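Local coordinates for glutathione transferase (Phanerochaete chrysosporium, PDB 4F0C), which binds glutathione, held here in its oxidised disulfide form, and probably catalyses glutathione-dependent reactions, as expected of a glutathione transferase of the Ure2p type, at residues I62-Y65 and Y66-V70; K84-P87 and E88-S92; V93-F96 and D97-I100; F173-W176 and N177-V181; W203-A206 and L207-P211. One frame throughout, in Å; residues are numbered along the deposited sequence. Where two conformers were deposited one is given.

Contact 1. Residues I62-Y65 and Y66-V70; sequences IDHY and YNDFV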
# COMPACT_ATOMS: atom_id res chain seq x y z
N ILE A 62 1.47 -16.63 11.32
CA ILE A 62 2.44 -17.07 12.34
C ILE A 62 3.30 -18.17 11.77
O ILE A 62 2.77 -19.15 11.25
CB ILE A 62 1.76 -17.66 13.59
CG1 ILE A 62 0.72 -16.69 14.16
CG2 ILE A 62 2.84 -18.01 14.67
CD1 ILE A 62 -0.14 -17.35 15.21
N ASP A 63 4.63 -18.01 11.86
CA ASP A 63 5.55 -19.04 11.41
C ASP A 63 5.99 -19.89 12.62
O ASP A 63 6.89 -19.54 13.40
CB ASP A 63 6.74 -18.39 10.69
CG ASP A 63 7.69 -19.40 10.06
OD1 ASP A 63 7.61 -20.63 10.35
OD2 ASP A 63 8.56 -18.92 9.29
N HIS A 64 5.33 -21.02 12.80
CA HIS A 64 5.60 -21.85 13.96
C HIS A 64 7.00 -22.47 13.95
O HIS A 64 7.48 -22.90 14.99
CB HIS A 64 4.52 -22.94 14.10
CG HIS A 64 3.13 -22.39 14.23
ND1 HIS A 64 2.74 -21.59 15.29
CD2 HIS A 64 2.03 -22.54 13.44
CE1 HIS A 64 1.46 -21.27 15.14
NE2 HIS A 64 1.01 -21.84 14.04
N TYR A 65 7.64 -22.55 12.78
CA TYR A 65 8.95 -23.20 12.67
C TYR A 65 10.05 -22.13 12.77
O TYR A 65 11.23 -22.43 12.62
CB TYR A 65 9.11 -23.97 11.35
CG TYR A 65 8.14 -25.13 11.13
CD1 TYR A 65 7.19 -25.49 12.10
CD2 TYR A 65 8.21 -25.90 9.95
CE1 TYR A 65 6.30 -26.59 11.86
CE2 TYR A 65 7.35 -26.96 9.71
CZ TYR A 65 6.39 -27.29 10.65
OH TYR A 65 5.53 -28.35 10.37
N TYR A 66 9.65 -20.89 13.02
CA TYR A 66 10.61 -19.81 13.26
C TYR A 66 10.22 -19.06 14.53
O TYR A 66 10.02 -17.86 14.51
CB TYR A 66 10.64 -18.89 12.05
CG TYR A 66 11.76 -17.85 12.04
CD1 TYR A 66 13.09 -18.25 12.24
CD2 TYR A 66 11.49 -16.51 11.82
CE1 TYR A 66 14.13 -17.29 12.21
CE2 TYR A 66 12.51 -15.55 11.79
CZ TYR A 66 13.83 -15.96 11.98
OH TYR A 66 14.86 -15.02 11.95
N ASN A 67 10.08 -19.81 15.63
CA ASN A 67 9.78 -19.24 16.94
C ASN A 67 8.48 -18.42 16.99
O ASN A 67 8.39 -17.45 17.73
CB ASN A 67 10.95 -18.38 17.45
CG ASN A 67 12.30 -19.06 17.27
OD1 ASN A 67 12.63 -20.00 17.99
ND2 ASN A 67 13.09 -18.59 16.29
N ASP A 68 7.49 -18.84 16.20
CA ASP A 68 6.18 -18.17 16.14
C ASP A 68 6.28 -16.72 15.70
O ASP A 68 5.52 -15.86 16.16
CB ASP A 68 5.42 -18.29 17.48
CG ASP A 68 4.93 -19.72 17.74
OD1 ASP A 68 4.77 -20.50 16.78
OD2 ASP A 68 4.72 -20.06 18.90
N PHE A 69 7.22 -16.45 14.80
CA PHE A 69 7.37 -15.11 14.22
C PHE A 69 6.06 -14.71 13.52
O PHE A 69 5.45 -15.52 12.82
CB PHE A 69 8.51 -15.14 13.20
CG PHE A 69 9.03 -13.77 12.81
CD1 PHE A 69 10.04 -13.17 13.55
CD2 PHE A 69 8.53 -13.12 11.67
CE1 PHE A 69 10.55 -11.93 13.18
CE2 PHE A 69 9.05 -11.85 11.29
CZ PHE A 69 10.05 -11.27 12.04
N VAL A 70 5.63 -13.46 13.72
CA VAL A 70 4.35 -12.98 13.15
C VAL A 70 4.57 -11.86 12.15
O VAL A 70 5.33 -10.92 12.43
CB VAL A 70 3.43 -12.42 14.27
CG1 VAL A 70 2.16 -11.77 13.67
CG2 VAL A 70 3.08 -13.51 15.32

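Contact 2. Residues K84-P87 and E88-S92; sequences KYDP and EHKFS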
# COMPACT_ATOMS: atom_id res chain seq x y z
N LYS A 84 12.35 -16.13 2.92
CA LYS A 84 12.82 -17.22 3.76
C LYS A 84 12.63 -18.61 3.19
O LYS A 84 13.34 -19.53 3.57
CB LYS A 84 12.17 -17.14 5.17
CG LYS A 84 12.84 -16.09 6.06
CD LYS A 84 12.41 -16.17 7.54
CE LYS A 84 12.65 -17.52 8.20
NZ LYS A 84 14.08 -17.85 8.54
N TYR A 85 11.67 -18.77 2.28
CA TYR A 85 11.24 -20.10 1.85
C TYR A 85 11.07 -20.25 0.32
O TYR A 85 10.42 -21.18 -0.16
CB TYR A 85 9.93 -20.50 2.54
CG TYR A 85 10.04 -20.45 4.06
CD1 TYR A 85 10.84 -21.37 4.75
CD2 TYR A 85 9.39 -19.45 4.80
CE1 TYR A 85 10.96 -21.32 6.12
CE2 TYR A 85 9.50 -19.39 6.19
CZ TYR A 85 10.31 -20.33 6.85
OH TYR A 85 10.44 -20.31 8.23
N ASP A 86 11.73 -19.37 -0.43
CA ASP A 86 11.81 -19.52 -1.88
C ASP A 86 13.27 -19.42 -2.35
O ASP A 86 13.63 -18.50 -3.11
CB ASP A 86 10.90 -18.46 -2.57
CG ASP A 86 10.82 -18.65 -4.10
OD1 ASP A 86 11.03 -19.80 -4.58
OD2 ASP A 86 10.50 -17.66 -4.79
N PRO A 87 14.13 -20.34 -1.86
CA PRO A 87 15.57 -20.19 -2.13
C PRO A 87 15.93 -20.39 -3.62
O PRO A 87 16.99 -19.94 -4.07
CB PRO A 87 16.22 -21.30 -1.27
CG PRO A 87 15.13 -22.34 -1.17
CD PRO A 87 13.86 -21.53 -1.02
N GLU A 88 15.06 -21.05 -4.36
CA GLU A 88 15.30 -21.20 -5.80
C GLU A 88 14.64 -20.09 -6.63
O GLU A 88 14.68 -20.14 -7.87
CB GLU A 88 14.83 -22.57 -6.28
CG GLU A 88 15.70 -23.71 -5.67
CD GLU A 88 15.40 -25.07 -6.23
OE1 GLU A 88 14.33 -25.65 -5.93
OE2 GLU A 88 16.28 -25.57 -6.95
N HIS A 89 14.05 -19.12 -5.95
CA HIS A 89 13.40 -17.97 -6.61
C HIS A 89 12.38 -18.44 -7.67
O HIS A 89 12.36 -17.95 -8.82
CB HIS A 89 14.46 -17.04 -7.22
CG HIS A 89 15.49 -16.58 -6.22
ND1 HIS A 89 16.76 -17.12 -6.16
CD2 HIS A 89 15.42 -15.67 -5.21
CE1 HIS A 89 17.45 -16.53 -5.19
NE2 HIS A 89 16.65 -15.66 -4.60
N LYS A 90 11.56 -19.40 -7.27
CA LYS A 90 10.47 -19.87 -8.14
C LYS A 90 9.38 -18.80 -8.31
O LYS A 90 8.67 -18.80 -9.31
CB LYS A 90 9.86 -21.14 -7.56
CG LYS A 90 10.80 -22.36 -7.60
CD LYS A 90 10.21 -23.52 -6.79
CE LYS A 90 11.00 -24.80 -6.95
NZ LYS A 90 10.28 -25.91 -6.24
N PHE A 91 9.26 -17.90 -7.33
CA PHE A 91 8.21 -16.87 -7.34
C PHE A 91 8.76 -15.54 -6.89
O PHE A 91 8.02 -14.73 -6.32
CB PHE A 91 7.04 -17.30 -6.43
CG PHE A 91 6.46 -18.63 -6.83
CD1 PHE A 91 5.65 -18.73 -7.94
CD2 PHE A 91 6.80 -19.78 -6.14
CE1 PHE A 91 5.14 -19.96 -8.36
CE2 PHE A 91 6.30 -21.02 -6.56
CZ PHE A 91 5.48 -21.10 -7.67
N SER A 92 10.06 -15.33 -7.11
CA SER A 92 10.73 -14.12 -6.59
C SER A 92 12.05 -13.96 -7.35
O SER A 92 12.31 -14.70 -8.32
CB SER A 92 10.96 -14.23 -5.06
OG SER A 92 11.80 -15.35 -4.76
O HOH W 1 12.46 -22.14 -4.02

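Contact 3. Residues V93-F96 and D97-I100; sequences VSTF and DDKI. With SO4 (sulfate ion), chain F.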
# COMPACT_ATOMS: atom_id res chain seq x y z
N VAL A 93 12.86 -12.99 -6.94
CA VAL A 93 14.04 -12.60 -7.72
C VAL A 93 15.28 -12.49 -6.85
O VAL A 93 15.18 -12.34 -5.62
CB VAL A 93 13.80 -11.26 -8.49
CG1 VAL A 93 12.78 -11.47 -9.61
CG2 VAL A 93 13.31 -10.14 -7.56
N SER A 94 16.46 -12.52 -7.47
CA SER A 94 17.70 -12.53 -6.69
C SER A 94 18.46 -11.18 -6.66
O SER A 94 19.00 -10.80 -5.62
CB SER A 94 18.62 -13.66 -7.14
OG SER A 94 18.87 -13.54 -8.51
N THR A 95 18.48 -10.45 -7.76
CA THR A 95 19.31 -9.24 -7.83
C THR A 95 18.64 -8.05 -7.15
O THR A 95 17.41 -7.98 -7.08
CB THR A 95 19.66 -8.81 -9.27
OG1 THR A 95 18.50 -8.31 -9.94
CG2 THR A 95 20.26 -9.98 -10.09
N PHE A 96 19.45 -7.09 -6.70
CA PHE A 96 18.88 -5.88 -6.10
C PHE A 96 17.92 -5.16 -7.05
O PHE A 96 16.79 -4.82 -6.66
CB PHE A 96 19.95 -4.89 -5.64
CG PHE A 96 19.37 -3.58 -5.24
CD1 PHE A 96 18.65 -3.46 -4.06
CD2 PHE A 96 19.43 -2.50 -6.10
CE1 PHE A 96 18.05 -2.26 -3.70
CE2 PHE A 96 18.84 -1.29 -5.74
CZ PHE A 96 18.15 -1.18 -4.53
N ASP A 97 18.36 -4.94 -8.29
CA ASP A 97 17.55 -4.21 -9.25
C ASP A 97 16.20 -4.87 -9.44
O ASP A 97 15.18 -4.19 -9.49
CB ASP A 97 18.26 -4.12 -10.61
CG ASP A 97 19.47 -3.18 -10.60
OD1 ASP A 97 19.87 -2.69 -9.51
OD2 ASP A 97 20.04 -2.97 -11.69
N ASP A 98 16.18 -6.20 -9.53
CA ASP A 98 14.90 -6.89 -9.71
C ASP A 98 14.06 -6.83 -8.42
O ASP A 98 12.84 -6.63 -8.47
CB ASP A 98 15.11 -8.36 -10.11
CG ASP A 98 15.60 -8.52 -11.54
OD1 ASP A 98 15.47 -7.58 -12.35
OD2 ASP A 98 16.07 -9.63 -11.88
N LYS A 99 14.70 -7.03 -7.27
CA LYS A 99 13.97 -6.99 -6.00
C LYS A 99 13.26 -5.66 -5.76
O LYS A 99 12.12 -5.64 -5.29
CB LYS A 99 14.90 -7.27 -4.82
CG LYS A 99 15.31 -8.73 -4.66
CD LYS A 99 16.31 -8.87 -3.49
CE LYS A 99 16.83 -10.28 -3.35
NZ LYS A 99 17.75 -10.31 -2.14
N ILE A 100 13.93 -4.56 -6.03
CA ILE A 100 13.31 -3.28 -5.73
C ILE A 100 12.13 -3.01 -6.67
O ILE A 100 11.11 -2.41 -6.27
CB ILE A 100 14.30 -2.11 -5.72
CG1 ILE A 100 13.64 -0.85 -5.12
CG2 ILE A 100 14.95 -1.88 -7.13
CD1 ILE A 100 13.20 -1.02 -3.65
S SO4 F . 22.78 -7.73 -6.48
O1 SO4 F . 23.91 -6.96 -5.98
O2 SO4 F . 21.90 -8.04 -5.36
O3 SO4 F . 22.09 -6.94 -7.50
O4 SO4 F . 23.24 -8.98 -7.09
O HOH W 2 20.43 -9.14 -3.46
O HOH W 3 17.07 -11.41 -10.18

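Contact 4. Residues F173-W176 and N177-V181; sequences FVIW and NATAV. With GDS (oxidized glutathione disulfide), chain B.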
# COMPACT_ATOMS: atom_id res chain seq x y z
N PHE A 173 -1.84 -9.45 -7.35
CA PHE A 173 -2.97 -8.77 -8.00
C PHE A 173 -4.16 -9.68 -8.28
O PHE A 173 -5.25 -9.19 -8.62
CB PHE A 173 -2.55 -8.19 -9.38
CG PHE A 173 -1.74 -6.92 -9.29
CD1 PHE A 173 -2.35 -5.69 -9.40
CD2 PHE A 173 -0.35 -6.97 -9.15
CE1 PHE A 173 -1.59 -4.52 -9.33
CE2 PHE A 173 0.40 -5.82 -9.08
CZ PHE A 173 -0.22 -4.57 -9.19
N VAL A 174 -3.95 -10.99 -8.19
CA VAL A 174 -4.92 -11.93 -8.74
C VAL A 174 -6.28 -11.84 -8.05
O VAL A 174 -7.31 -11.72 -8.72
CB VAL A 174 -4.40 -13.39 -8.68
CG1 VAL A 174 -5.52 -14.37 -9.07
CG2 VAL A 174 -3.21 -13.54 -9.65
N ILE A 175 -6.30 -11.89 -6.71
CA ILE A 175 -7.60 -12.04 -6.02
C ILE A 175 -8.52 -10.82 -6.23
O ILE A 175 -9.71 -10.99 -6.54
CB ILE A 175 -7.48 -12.46 -4.53
CG1 ILE A 175 -8.85 -12.89 -3.97
CG2 ILE A 175 -6.83 -11.34 -3.67
CD1 ILE A 175 -9.38 -14.23 -4.53
N TRP A 176 -7.97 -9.60 -6.12
CA TRP A 176 -8.80 -8.42 -6.37
C TRP A 176 -9.21 -8.29 -7.84
O TRP A 176 -10.30 -7.78 -8.14
CB TRP A 176 -8.11 -7.14 -5.91
CG TRP A 176 -8.25 -6.87 -4.43
CD1 TRP A 176 -7.27 -6.96 -3.47
CD2 TRP A 176 -9.45 -6.45 -3.74
NE1 TRP A 176 -7.79 -6.64 -2.24
CE2 TRP A 176 -9.12 -6.31 -2.38
CE3 TRP A 176 -10.76 -6.16 -4.15
CZ2 TRP A 176 -10.05 -5.91 -1.42
CZ3 TRP A 176 -11.69 -5.77 -3.20
CH2 TRP A 176 -11.33 -5.64 -1.85
N ASN A 177 -8.35 -8.71 -8.76
CA ASN A 177 -8.76 -8.67 -10.18
C ASN A 177 -9.90 -9.63 -10.46
O ASN A 177 -10.81 -9.31 -11.22
CB ASN A 177 -7.58 -8.92 -11.15
CG ASN A 177 -6.70 -7.69 -11.31
OD1 ASN A 177 -7.13 -6.56 -11.03
ND2 ASN A 177 -5.47 -7.90 -11.78
N ALA A 178 -9.86 -10.79 -9.81
CA ALA A 178 -10.92 -11.77 -10.02
C ALA A 178 -12.24 -11.20 -9.46
O ALA A 178 -13.29 -11.32 -10.08
CB ALA A 178 -10.57 -13.12 -9.32
N THR A 179 -12.15 -10.60 -8.27
CA THR A 179 -13.28 -9.93 -7.63
C THR A 179 -13.84 -8.81 -8.53
O THR A 179 -15.06 -8.67 -8.70
CB THR A 179 -12.78 -9.33 -6.29
OG1 THR A 179 -12.22 -10.38 -5.47
CG2 THR A 179 -13.90 -8.64 -5.57
N ALA A 180 -12.96 -8.01 -9.12
CA ALA A 180 -13.40 -6.92 -10.00
C ALA A 180 -14.12 -7.45 -11.24
O ALA A 180 -15.23 -6.99 -11.60
CB ALA A 180 -12.21 -6.05 -10.40
N VAL A 181 -13.48 -8.40 -11.91
CA VAL A 181 -14.03 -8.91 -13.17
C VAL A 181 -15.38 -9.63 -12.97
O VAL A 181 -16.28 -9.53 -13.80
CB VAL A 181 -13.01 -9.86 -13.86
CG1 VAL A 181 -13.66 -10.66 -14.98
CG2 VAL A 181 -11.82 -9.02 -14.38
N1 GDS B . -3.60 -3.55 3.41
CA1 GDS B . -4.19 -4.72 4.16
C1 GDS B . -3.60 -6.09 3.63
OE1 GDS B . -3.31 -6.20 2.41
OE2 GDS B . -3.38 -6.98 4.50
CB1 GDS B . -5.76 -4.77 4.04
CG1 GDS B . -6.34 -5.97 4.82
CD1 GDS B . -7.83 -5.87 4.81
O1 GDS B . -8.47 -5.00 4.25
N2 GDS B . -8.46 -6.89 5.51
CA2 GDS B . -9.93 -6.94 5.64
C2 GDS B . -10.33 -6.88 7.09
O2 GDS B . -9.69 -7.53 7.93
CB2 GDS B . -10.48 -8.29 5.13
SG2 GDS B . -10.37 -8.36 3.33
N3 GDS B . -11.42 -6.16 7.40
CA3 GDS B . -11.87 -6.10 8.76
C3 GDS B . -12.20 -4.67 9.17
OE3 GDS B . -12.83 -4.49 10.23
OE4 GDS B . -11.75 -3.78 8.42
N4 GDS B . -9.41 -3.56 1.97
CA4 GDS B . -8.63 -2.55 1.24
C4 GDS B . -7.30 -3.20 0.76
OE5 GDS B . -7.30 -4.43 0.48
OE6 GDS B . -6.33 -2.43 0.67
C5 GDS B . -10.78 -3.57 1.91
O5 GDS B . -11.44 -2.76 1.26
CA5 GDS B . -11.51 -4.66 2.68
N5 GDS B . -12.87 -4.19 3.09
CB5 GDS B . -11.62 -5.88 1.77
SG5 GDS B . -12.16 -7.35 2.72
CA6 GDS B . -13.78 -1.92 6.43
C6 GDS B . -14.35 -0.65 5.68
OE7 GDS B . -14.93 0.23 6.35
OE8 GDS B . -14.17 -0.59 4.44
N6 GDS B . -13.62 -1.64 7.85
CB6 GDS B . -14.77 -3.09 6.15
CG6 GDS B . -14.64 -3.66 4.73
CD6 GDS B . -13.22 -4.15 4.46
O6 GDS B . -12.42 -4.53 5.32

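Contact 5. Residues W203-A206 and L207-P211; sequences WHTA and LITRP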
# COMPACT_ATOMS: atom_id res chain seq x y z
N TRP A 203 -2.83 -12.31 -19.03
CA TRP A 203 -2.01 -12.50 -17.83
C TRP A 203 -2.84 -13.05 -16.68
O TRP A 203 -2.44 -14.02 -16.01
CB TRP A 203 -1.42 -11.14 -17.48
CG TRP A 203 -0.76 -10.85 -16.14
CD1 TRP A 203 0.50 -11.18 -15.76
CD2 TRP A 203 -1.28 -9.99 -15.12
NE1 TRP A 203 0.80 -10.61 -14.53
CE2 TRP A 203 -0.28 -9.86 -14.13
CE3 TRP A 203 -2.50 -9.31 -14.95
CZ2 TRP A 203 -0.46 -9.10 -12.97
CZ3 TRP A 203 -2.68 -8.55 -13.80
CH2 TRP A 203 -1.67 -8.45 -12.83
N HIS A 204 -4.00 -12.45 -16.45
CA HIS A 204 -4.90 -12.93 -15.38
C HIS A 204 -5.29 -14.38 -15.66
O HIS A 204 -5.31 -15.21 -14.76
CB HIS A 204 -6.15 -12.06 -15.29
CG HIS A 204 -7.06 -12.43 -14.16
ND1 HIS A 204 -6.78 -12.14 -12.85
CD2 HIS A 204 -8.25 -13.07 -14.16
CE1 HIS A 204 -7.75 -12.60 -12.08
NE2 HIS A 204 -8.66 -13.16 -12.85
N THR A 205 -5.60 -14.70 -16.91
CA THR A 205 -6.04 -16.06 -17.21
C THR A 205 -4.91 -17.05 -16.99
O THR A 205 -5.14 -18.16 -16.50
CB THR A 205 -6.59 -16.17 -18.67
OG1 THR A 205 -7.72 -15.30 -18.78
CG2 THR A 205 -7.00 -17.62 -19.03
N ALA A 206 -3.70 -16.65 -17.35
CA ALA A 206 -2.57 -17.53 -17.16
C ALA A 206 -2.39 -17.80 -15.65
O ALA A 206 -2.14 -18.94 -15.24
CB ALA A 206 -1.30 -16.95 -17.78
N LEU A 207 -2.61 -16.78 -14.82
CA LEU A 207 -2.46 -16.91 -13.37
C LEU A 207 -3.51 -17.83 -12.76
O LEU A 207 -3.18 -18.75 -12.03
CB LEU A 207 -2.48 -15.52 -12.69
CG LEU A 207 -1.23 -14.68 -12.94
CD1 LEU A 207 -1.48 -13.18 -12.77
CD2 LEU A 207 -0.11 -15.15 -11.98
N ILE A 208 -4.78 -17.61 -13.08
CA ILE A 208 -5.84 -18.36 -12.40
C ILE A 208 -5.95 -19.80 -12.91
O ILE A 208 -6.62 -20.62 -12.29
CB ILE A 208 -7.22 -17.68 -12.49
CG1 ILE A 208 -7.73 -17.64 -13.93
CG2 ILE A 208 -7.17 -16.26 -11.88
CD1 ILE A 208 -9.13 -17.03 -14.06
N THR A 209 -5.28 -20.11 -14.02
CA THR A 209 -5.30 -21.50 -14.50
C THR A 209 -4.12 -22.32 -13.96
O THR A 209 -4.10 -23.53 -14.11
CB THR A 209 -5.40 -21.60 -16.06
OG1 THR A 209 -4.29 -20.92 -16.65
CG2 THR A 209 -6.65 -20.91 -16.54
N ARG A 210 -3.17 -21.67 -13.29
CA ARG A 210 -2.15 -22.42 -12.56
C ARG A 210 -2.82 -23.25 -11.45
O ARG A 210 -3.66 -22.73 -10.71
CB ARG A 210 -1.13 -21.47 -11.91
CG ARG A 210 -0.23 -20.70 -12.89
CD ARG A 210 0.75 -19.82 -12.11
NE ARG A 210 1.62 -20.64 -11.25
CZ ARG A 210 2.69 -21.29 -11.67
NH1 ARG A 210 3.02 -21.26 -12.97
NH2 ARG A 210 3.43 -22.00 -10.82
N PRO A 211 -2.44 -24.53 -11.31
CA PRO A 211 -3.15 -25.43 -10.40
C PRO A 211 -3.23 -24.94 -8.95
O PRO A 211 -4.30 -25.07 -8.34
CB PRO A 211 -2.35 -26.74 -10.50
CG PRO A 211 -1.86 -26.73 -11.93
CD PRO A 211 -1.48 -25.26 -12.16

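Contact 1. Residues I62-Y65 and Y66-V70
H64 ND1 donates to D68 OD1 at 2.7 Å across the end of the beta hairpin that joins strands 60-63 and 69-72, at the edge of the thioredoxin-like N-terminal domain. The oxygen sits at the imidazole edge, near the ring plane, but the carboxylate is turned 87° from the ring and is met from above its own plane. On its other nitrogen, NE2, H64 is bonded to the hydroxyl of T8, which fixes the ring rotation. D63 N gives F69 O a straight bond of 2.8 Å in the carbonyl plane; the return bond from F69 N to D63 O is weak. D63 O also accepts from Y66 N at 3.1 Å, closing a type I turn that leads into a type I' turn from Y66 to F69. With CG anti to the backbone N (chi1 -174°), the D63 carboxylate swings back over the turn, where D63 OD1 accepts from Y65 N at 3.1 Å in an Asx turn. D63 OD2 lies 3.5 Å from Y66 CB and is bonded to the hydroxyls of Y80 and Y85. The Y66 ring makes a cation-pi contact with K84, and its hydroxyl is bonded to D97 of the second subunit. On the sheet face shared by I62 and V70, the two side chains run alongside each other, CG1 of I62 4.1 Å from CG2 of V70, while I62 CG2 rests 3.7 Å from D68 CA.

Contact 2. Residues K84-P87 and E88-S92
The imidazole of H89 has D86 O and P87 C over one face, with D86 O 3.9 Å above the ring plane and displaced toward the rim. A second flat group, the buried carboxylate of D86, is gripped by the loop that follows it. K90 N binds D86 OD1 at 2.8 Å and F91 N binds D86 OD2 at 2.8 Å, both on the syn side, tilted about 20° from the carboxylate plane. S92 OG donates to D86 OD2 at 2.7 Å from above that plane, on the face opposite to F91 N. A water donates to D86 OD1 and accepts from E88 N, adding a fourth link. Turned away from its own backbone N (chi1 -174°), the D86 carboxyl group reaches the donors of the loop. An alanine here would probably leave the N-H groups of K90 and F91 and the hydroxyl of S92 without their acceptor and let the loop drift from the helix. K165 NZ is hydrogen-bonded to H89 O and S92 O of the same loop. The backbone bond from H89 N to D86 O, 2.9 Å, closes a type I turn from D86 to H89, following helix 74-85, where the linker between the two domains of the glutathione transferase fold begins.

Contact 3. Residues V93-F96 and D97-I100
The chain from V93 to T95 is irregular and turns at T95 into helix 96-126, with T95 as its N-cap. The first i to i+4 bonds follow at once: K99 N to T95 O at 2.9 Å and I100 N to F96 O at 2.9 Å. The T95 hydroxyl lies between its backbone N and carbonyl carbon (chi1 71°), which turns OG1 over the open end of the helix, where it accepts from D98 N at 3.2 Å. A water bridges the other way, accepting from T95 N and donating to D98 OD2 at 2.7 Å. F96 N points out of the first turn and donates to sulfate O3 at 2.8 Å; the anion, probably from the crystallisation liquor, sits where the positive end of the helix dipole is likely to attract it. V93 closes the turn from the loop side, its CG2 packed against the backbone of D98 and K99. F96 and I100 run side by side, and I100 CG2 lies over one face of the phenyl near the rim. At the edge of that ring, F96 CD2 is 3.4 Å from D97 OD1, an oxygen that is hydrogen-bonded to the hydroxyl of Y66 of the second subunit, so this helix start belongs to the dimer interface. K99 stretches back, fully extended, along the loop to set CE 3.2 Å from S94 O, while its NZ reaches a water that also donates to S94 O and sulfate O2.

Contact 4. Residues F173-W176 and N177-V181
The hydroxyl of T179 turns back on its own helix and donates to I175 O at 2.8 Å, next to the regular helical bond that T179 N makes to the same oxygen at 3.0 Å. The two donors approach the carbonyl from opposite faces of its plane. These residues make up most of helix 174-184, in the all-helical C-terminal domain of the glutathione transferase fold, and the helix contributes W176 to the pocket of the bound glutathione disulfide. The rotation of T179 that sets OG1 anti to the carbonyl carbon (chi1 -57°) makes the backward bond possible, and leaves CG2 4.2 Å from W176 CE3, oblique to the indole. N177 packs back along the helix without such a bond, its CB 3.5 Å from F173 O and its ND2 3.8 Å from F173 CB. F173 O, which accepts the N-H of N177, also receives Q113 NE2 from helix 96-126. W176, on another side of the helix, points its indole toward the bound oxidised glutathione. N17 OD1 bonds to NE1 and fixes the turn of the ring, while N17 ND2 is itself bonded to the ligand, so this asparagine links the indole to the ligand. An alanine in place of W176 would probably open a gap beside the ligand and leave N17 OD1 without its indole partner. The pyrrole and benzo sides both meet the ligand: W176 NE1 lies 3.5 Å from OE5 of the glutathione disulfide, and W176 CZ2 and CH2 are each 3.6 Å from its CB5.

Contact 5. Residues W203-A206 and L207-P211
L207 lays its CD1 methyl over the five-membered ring of the W203 indole, 3.8 Å from the ring centroid and only 10° off the normal, a CH-pi contact one helical turn apart. W203 reaches the leucine because its CG stands anti to the backbone N (chi1 167°), which swings the indole forward. One residue on, the pattern recurs in looser form: CG2 of I208 lies above the H204 imidazole, 3.9 Å from its centroid and 25° off the normal, nearest to the NE2 side. Beyond these aromatic pairs the contact turns polar. T209 OG1 donates to T205 O at 2.9 Å and T209 N binds the same oxygen at 3.2 Å, from opposite faces of the carbonyl plane, so the threonine side chain adds a second bond beside the backbone one. R210 then serves as N-cap of the next helix, its CG against A206 O and its NE in a salt bridge with E27. Along helix 198-209 the inward side is formed by W203, H204, L207 and I208, which pack on helix 174-184, while W203 also meets helix 134-155 and ties its indole N-H to D170.

Contacts 4 and 5 lie deeper in the fold, with contact 4 mostly buried; their helices pack together in the C-terminal domain. Contacts 1, 2 and 3 sit nearer the surface, 19 to 22 Å from the chain centre to their own centres. There carboxylates hold turns in contacts 1 and 2, and water joins in at contacts 2 and 3, whereas contacts 4 and 5 rely on helical bonds, apolar or aromatic packing and a threonine-to-carbonyl bond each. Contacts 1 and 3 both meet the second subunit, as does K84 of contact 2. Contact 2 touches contacts 1 and 3 and, through F91 and R210, contact 5. Among the five, contact 4 alone borders the bound glutathione directly.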